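Local coordinates for F5/8 type C domain protein (Bacteroides ovatus, PDB 4ZRX) that is a putative alpha-L-fucosidase, probably hydrolysing alpha-linked L-fucose from glycans, with an F5/8 type C domain that may help bind sugars, at residues A[10-24]-A[271-283]. Residues are numbered along the deposited sequence; the frame is centred on the assembly and turned at random. Where two conformers were deposited one is given.
Sequences KHVEFPQSATIEQKV and RKILEKATELFWY
Lys23 NZ is gripped by three carbonyls of the type I turn from Leu274 to Ala277: it donates to Ala277 O at 2.9 Å, in that carbonyl's plane, to Leu274 O at 3.2 Å and, weakly, to Glu275 O, while a water accepts a further bond. The extended chain beyond CG carries the amine to this turn, which leads into an antiparallel pairing with 11-13 (axes at 174°) at the start of the long strand 279-290, within the TIM-barrel-clan fucosidase family region. Val12 N donates to Leu280 O and Leu280 N to Val12 O, an antiparallel hydrogen-bonded pair, and Phe14 N reaches Thr278 O. The Phe14 ring lies between Glu279 CA on one face and Lys23 CG, 3.6 Å above the other, with Ala277 O at its edge. A methionine replacing Lys23 would probably leave Ala277 O without its lysine donor and Leu274 O relying on the Ala277 N bond. At the next residue, Val24 CG1 lies 3.8 Å above the centre of the Arg271 guanidinium, whose NE is salt-bridged to Glu402. His11 NE2 donates to Glu279 OE1 at 2.6 Å on its anti side, ring and carboxylate planes 60° apart, while Glu279 OE2 bridges to Arg251 NE.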
loop_
_atom_site.group_PDB
_atom_site.type_symbol
_atom_site.label_atom_id
_atom_site.label_comp_id
_atom_site.label_asym_id
_atom_site.label_seq_id
_atom_site.Cartn_x
_atom_site.Cartn_y
_atom_site.Cartn_z
ATOM N N LYS A 10 -16.428 -19.835 5.467
ATOM C CA LYS A 10 -15.190 -19.409 6.177
ATOM C C LYS A 10 -14.124 -20.446 6.394
ATOM O O LYS A 10 -12.925 -20.118 6.363
ATOM C CB LYS A 10 -15.516 -18.667 7.490
ATOM C CG LYS A 10 -14.360 -17.910 8.089
ATOM C CD LYS A 10 -14.846 -17.109 9.310
ATOM C CE LYS A 10 -13.703 -16.623 10.199
ATOM N NZ LYS A 10 -14.246 -15.766 11.307
ATOM N N HIS A 11 -14.530 -21.698 6.611
ATOM C CA HIS A 11 -13.591 -22.797 6.835
ATOM C C HIS A 11 -14.128 -24.084 6.278
ATOM O O HIS A 11 -15.345 -24.306 6.317
ATOM C CB HIS A 11 -13.327 -22.881 8.346
ATOM C CG HIS A 11 -12.468 -24.015 8.767
ATOM N ND1 HIS A 11 -12.932 -24.992 9.622
ATOM C CD2 HIS A 11 -11.181 -24.332 8.494
ATOM C CE1 HIS A 11 -11.962 -25.861 9.852
ATOM N NE2 HIS A 11 -10.889 -25.483 9.187
ATOM N N VAL A 12 -13.241 -24.888 5.716
ATOM C CA VAL A 12 -13.571 -26.245 5.364
ATOM C C VAL A 12 -12.412 -27.155 5.732
ATOM O O VAL A 12 -11.274 -26.812 5.533
ATOM C CB VAL A 12 -13.926 -26.372 3.844
ATOM C CG1 VAL A 12 -12.752 -25.956 2.902
ATOM C CG2 VAL A 12 -14.360 -27.776 3.514
ATOM N N GLU A 13 -12.740 -28.330 6.286
ATOM C CA GLU A 13 -11.774 -29.371 6.618
ATOM C C GLU A 13 -11.852 -30.452 5.540
ATOM O O GLU A 13 -12.944 -30.928 5.245
ATOM C CB GLU A 13 -12.141 -29.993 7.981
ATOM C CG GLU A 13 -11.981 -29.038 9.151
ATOM C CD GLU A 13 -13.269 -28.806 9.969
ATOM O OE1 GLU A 13 -14.388 -28.703 9.392
ATOM O OE2 GLU A 13 -13.142 -28.663 11.197
ATOM N N PHE A 14 -10.732 -30.848 4.959
ATOM C CA PHE A 14 -10.750 -31.888 3.961
ATOM C C PHE A 14 -10.759 -33.234 4.723
ATOM O O PHE A 14 -10.027 -33.388 5.706
ATOM C CB PHE A 14 -9.532 -31.837 3.063
ATOM C CG PHE A 14 -9.360 -30.547 2.342
ATOM C CD1 PHE A 14 -10.452 -29.890 1.748
ATOM C CD2 PHE A 14 -8.086 -30.005 2.207
ATOM C CE1 PHE A 14 -10.267 -28.683 1.063
ATOM C CE2 PHE A 14 -7.905 -28.783 1.520
ATOM C CZ PHE A 14 -9.013 -28.148 0.936
ATOM N N PRO A 15 -11.612 -34.175 4.298
ATOM C CA PRO A 15 -11.562 -35.534 4.883
ATOM C C PRO A 15 -10.197 -36.169 4.697
ATOM O O PRO A 15 -9.481 -35.862 3.748
ATOM C CB PRO A 15 -12.606 -36.315 4.083
ATOM C CG PRO A 15 -13.495 -35.300 3.496
ATOM C CD PRO A 15 -12.703 -34.037 3.320
ATOM N N GLN A 16 -9.876 -37.095 5.578
ATOM C CA GLN A 16 -8.488 -37.507 5.782
ATOM C C GLN A 16 -7.726 -37.980 4.545
ATOM O O GLN A 16 -6.552 -37.698 4.414
ATOM C CB GLN A 16 -8.405 -38.585 6.861
ATOM C CG GLN A 16 -7.260 -38.385 7.837
ATOM C CD GLN A 16 -7.314 -39.409 8.942
ATOM O OE1 GLN A 16 -7.838 -40.507 8.753
ATOM N NE2 GLN A 16 -6.789 -39.060 10.103
ATOM N N SER A 17 -8.351 -38.702 3.652
ATOM C CA SER A 17 -7.634 -39.082 2.446
ATOM C C SER A 17 -8.401 -38.583 1.235
ATOM O O SER A 17 -8.660 -39.311 0.293
ATOM C CB SER A 17 -7.398 -40.597 2.420
ATOM O OG SER A 17 -8.625 -41.296 2.489
ATOM N N ALA A 18 -8.762 -37.299 1.286
ATOM C CA ALA A 18 -9.307 -36.607 0.135
ATOM C C ALA A 18 -8.283 -36.566 -0.994
ATOM O O ALA A 18 -7.115 -36.286 -0.772
ATOM C CB ALA A 18 -9.670 -35.192 0.530
ATOM N N THR A 19 -8.731 -36.823 -2.208
ATOM C CA THR A 19 -7.901 -36.652 -3.389
ATOM C C THR A 19 -7.803 -35.166 -3.707
ATOM O O THR A 19 -8.573 -34.365 -3.195
ATOM C CB THR A 19 -8.518 -37.345 -4.592
ATOM O OG1 THR A 19 -9.807 -36.791 -4.847
ATOM C CG2 THR A 19 -8.676 -38.857 -4.329
ATOM N N ILE A 20 -6.845 -34.812 -4.541
ATOM C CA ILE A 20 -6.720 -33.442 -4.989
ATOM C C ILE A 20 -8.000 -32.989 -5.688
ATOM O O ILE A 20 -8.414 -31.831 -5.542
ATOM C CB ILE A 20 -5.436 -33.224 -5.858
ATOM C CG1 ILE A 20 -5.257 -31.754 -6.230
ATOM C CG2 ILE A 20 -5.451 -34.057 -7.133
ATOM C CD1 ILE A 20 -5.222 -30.814 -5.043
ATOM N N GLU A 21 -8.667 -33.882 -6.415
ATOM C CA GLU A 21 -9.914 -33.489 -7.065
ATOM C C GLU A 21 -10.972 -33.143 -6.019
ATOM O O GLU A 21 -11.682 -32.167 -6.176
ATOM C CB GLU A 21 -10.422 -34.584 -8.019
ATOM C CG GLU A 21 -9.533 -34.765 -9.272
ATOM C CD GLU A 21 -8.238 -35.596 -9.049
ATOM O OE1 GLU A 21 -8.078 -36.333 -8.012
ATOM O OE2 GLU A 21 -7.350 -35.465 -9.930
ATOM N N GLN A 22 -11.046 -33.918 -4.947
ATOM C CA GLN A 22 -12.005 -33.646 -3.887
ATOM C C GLN A 22 -11.646 -32.323 -3.178
ATOM O O GLN A 22 -12.518 -31.529 -2.843
ATOM C CB GLN A 22 -12.050 -34.812 -2.897
ATOM C CG GLN A 22 -12.818 -35.964 -3.469
ATOM C CD GLN A 22 -12.337 -37.318 -2.968
ATOM O OE1 GLN A 22 -11.916 -37.457 -1.818
ATOM N NE2 GLN A 22 -12.388 -38.322 -3.844
ATOM N N LYS A 23 -10.360 -32.119 -2.916
ATOM C CA LYS A 23 -9.918 -30.841 -2.308
ATOM C C LYS A 23 -10.267 -29.641 -3.174
ATOM O O LYS A 23 -10.702 -28.633 -2.646
ATOM C CB LYS A 23 -8.410 -30.819 -2.028
ATOM C CG LYS A 23 -8.004 -31.797 -0.947
ATOM C CD LYS A 23 -6.539 -31.737 -0.640
ATOM C CE LYS A 23 -6.192 -32.771 0.390
ATOM N NZ LYS A 23 -4.757 -32.718 0.740
ATOM N N VAL A 24 -10.046 -29.751 -4.476
ATOM C CA VAL A 24 -10.355 -28.672 -5.383
ATOM C C VAL A 24 -11.854 -28.366 -5.406
ATOM O O VAL A 24 -12.235 -27.204 -5.392
ATOM C CB VAL A 24 -9.809 -28.946 -6.791
ATOM C CG1 VAL A 24 -10.389 -28.010 -7.791
ATOM C CG2 VAL A 24 -8.294 -28.797 -6.760
ATOM N N ARG A 271 -3.337 -25.085 -6.574
ATOM C CA ARG A 271 -3.652 -26.508 -6.411
ATOM C C ARG A 271 -2.453 -27.317 -5.932
ATOM O O ARG A 271 -2.606 -28.289 -5.181
ATOM C CB ARG A 271 -4.117 -27.152 -7.730
ATOM C CG ARG A 271 -5.410 -26.578 -8.237
ATOM C CD ARG A 271 -5.958 -27.450 -9.405
ATOM N NE ARG A 271 -7.062 -26.791 -10.081
ATOM C CZ ARG A 271 -7.995 -27.394 -10.808
ATOM N NH1 ARG A 271 -8.042 -28.734 -10.877
ATOM N NH2 ARG A 271 -8.934 -26.688 -11.405
ATOM N N LYS A 272 -1.269 -26.908 -6.349
ATOM C CA LYS A 272 -0.053 -27.563 -5.885
ATOM C C LYS A 272 0.025 -27.540 -4.379
ATOM O O LYS A 272 0.312 -28.572 -3.757
ATOM C CB LYS A 272 1.146 -26.847 -6.483
ATOM C CG LYS A 272 2.529 -27.344 -6.123
ATOM C CD LYS A 272 3.535 -26.259 -6.695
ATOM C CE LYS A 272 4.828 -26.144 -5.962
ATOM N NZ LYS A 272 5.671 -27.328 -6.327
ATOM N N ILE A 273 -0.179 -26.382 -3.769
ATOM C CA ILE A 273 -0.054 -26.315 -2.327
ATOM C C ILE A 273 -1.233 -26.959 -1.582
ATOM O O ILE A 273 -1.073 -27.391 -0.438
ATOM C CB ILE A 273 0.296 -24.888 -1.880
ATOM C CG1 ILE A 273 1.036 -24.904 -0.545
ATOM C CG2 ILE A 273 -0.912 -23.913 -1.846
ATOM C CD1 ILE A 273 2.053 -23.741 -0.470
ATOM N N LEU A 274 -2.409 -27.066 -2.218
ATOM C CA LEU A 274 -3.512 -27.862 -1.640
ATOM C C LEU A 274 -3.144 -29.278 -1.301
ATOM O O LEU A 274 -3.714 -29.852 -0.365
ATOM C CB LEU A 274 -4.708 -27.938 -2.585
ATOM C CG LEU A 274 -5.489 -26.654 -2.699
ATOM C CD1 LEU A 274 -6.667 -26.835 -3.680
ATOM C CD2 LEU A 274 -6.004 -26.244 -1.318
ATOM N N GLU A 275 -2.164 -29.821 -2.027
ATOM C CA GLU A 275 -1.738 -31.229 -1.866
ATOM C C GLU A 275 -1.464 -31.624 -0.429
ATOM O O GLU A 275 -1.978 -32.629 0.019
ATOM C CB GLU A 275 -0.512 -31.550 -2.734
ATOM C CG GLU A 275 -0.797 -31.527 -4.277
ATOM C CD GLU A 275 -1.436 -32.802 -4.823
ATOM O OE1 GLU A 275 -1.795 -33.712 -4.030
ATOM O OE2 GLU A 275 -1.591 -32.902 -6.062
ATOM N N LYS A 276 -0.696 -30.838 0.314
ATOM C CA LYS A 276 -0.462 -31.199 1.703
ATOM C C LYS A 276 -1.383 -30.496 2.682
ATOM O O LYS A 276 -1.294 -30.769 3.872
ATOM C CB LYS A 276 1.021 -31.110 2.073
ATOM C CG LYS A 276 1.792 -32.380 1.600
ATOM C CD LYS A 276 3.261 -32.374 1.947
ATOM C CE LYS A 276 4.020 -31.395 1.055
ATOM N NZ LYS A 276 5.482 -31.430 1.380
ATOM N N ALA A 277 -2.325 -29.676 2.205
ATOM C CA ALA A 277 -3.236 -29.007 3.117
ATOM C C ALA A 277 -4.318 -29.941 3.603
ATOM O O ALA A 277 -4.785 -30.788 2.848
ATOM C CB ALA A 277 -3.881 -27.798 2.431
ATOM N N THR A 278 -4.734 -29.795 4.856
ATOM C CA THR A 278 -5.876 -30.585 5.370
ATOM C C THR A 278 -7.097 -29.706 5.625
ATOM O O THR A 278 -8.125 -30.206 6.081
ATOM C CB THR A 278 -5.511 -31.273 6.726
ATOM O OG1 THR A 278 -5.128 -30.258 7.664
ATOM C CG2 THR A 278 -4.382 -32.274 6.548
ATOM N N GLU A 279 -6.973 -28.385 5.411
ATOM C CA GLU A 279 -8.085 -27.494 5.611
ATOM C C GLU A 279 -7.832 -26.211 4.842
ATOM O O GLU A 279 -6.741 -26.001 4.340
ATOM C CB GLU A 279 -8.321 -27.224 7.089
ATOM C CG GLU A 279 -7.121 -26.714 7.872
ATOM C CD GLU A 279 -7.379 -26.581 9.353
ATOM O OE1 GLU A 279 -8.552 -26.405 9.797
ATOM O OE2 GLU A 279 -6.381 -26.569 10.101
ATOM N N LEU A 280 -8.879 -25.407 4.712
ATOM C CA LEU A 280 -8.814 -24.215 3.915
ATOM C C LEU A 280 -9.665 -23.151 4.556
ATOM O O LEU A 280 -10.694 -23.434 5.181
ATOM C CB LEU A 280 -9.198 -24.487 2.455
ATOM C CG LEU A 280 -8.678 -23.511 1.375
ATOM C CD1 LEU A 280 -7.202 -23.780 1.121
ATOM C CD2 LEU A 280 -9.459 -23.735 0.047
ATOM N N PHE A 281 -9.200 -21.909 4.410
ATOM C CA PHE A 281 -9.785 -20.790 5.112
ATOM C C PHE A 281 -10.193 -19.701 4.145
ATOM O O PHE A 281 -9.406 -19.377 3.264
ATOM C CB PHE A 281 -8.799 -20.201 6.148
ATOM C CG PHE A 281 -8.212 -21.202 7.075
ATOM C CD1 PHE A 281 -8.854 -21.561 8.236
ATOM C CD2 PHE A 281 -7.007 -21.801 6.780
ATOM C CE1 PHE A 281 -8.298 -22.533 9.072
ATOM C CE2 PHE A 281 -6.461 -22.755 7.592
ATOM C CZ PHE A 281 -7.112 -23.118 8.735
ATOM N N TRP A 282 -11.374 -19.074 4.347
ATOM C CA TRP A 282 -11.660 -17.812 3.643
ATOM C C TRP A 282 -11.020 -16.733 4.518
ATOM O O TRP A 282 -11.455 -16.423 5.664
ATOM C CB TRP A 282 -13.158 -17.535 3.417
ATOM C CG TRP A 282 -13.290 -16.339 2.503
ATOM C CD1 TRP A 282 -13.312 -15.051 2.858
ATOM C CD2 TRP A 282 -13.295 -16.353 1.067
ATOM N NE1 TRP A 282 -13.282 -14.243 1.770
ATOM C CE2 TRP A 282 -13.321 -15.013 0.645
ATOM C CE3 TRP A 282 -13.294 -17.360 0.106
ATOM C CZ2 TRP A 282 -13.381 -14.651 -0.704
ATOM C CZ3 TRP A 282 -13.338 -16.995 -1.253
ATOM C CH2 TRP A 282 -13.395 -15.637 -1.628
ATOM N N TYR A 283 -9.936 -16.153 4.011
ATOM C CA TYR A 283 -9.058 -15.302 4.855
ATOM C C TYR A 283 -8.449 -14.324 3.896
ATOM O O TYR A 283 -7.367 -14.535 3.390
ATOM C CB TYR A 283 -8.060 -16.205 5.542
ATOM C CG TYR A 283 -7.188 -15.620 6.637
ATOM C CD1 TYR A 283 -7.689 -14.671 7.552
ATOM C CD2 TYR A 283 -5.897 -16.103 6.837
ATOM C CE1 TYR A 283 -6.899 -14.138 8.549
ATOM C CE2 TYR A 283 -5.084 -15.556 7.869
ATOM C CZ TYR A 283 -5.613 -14.612 8.734
ATOM O OH TYR A 283 -4.841 -14.135 9.797
HETATM O O HOH W 1 -4.444 -34.055 -1.951
#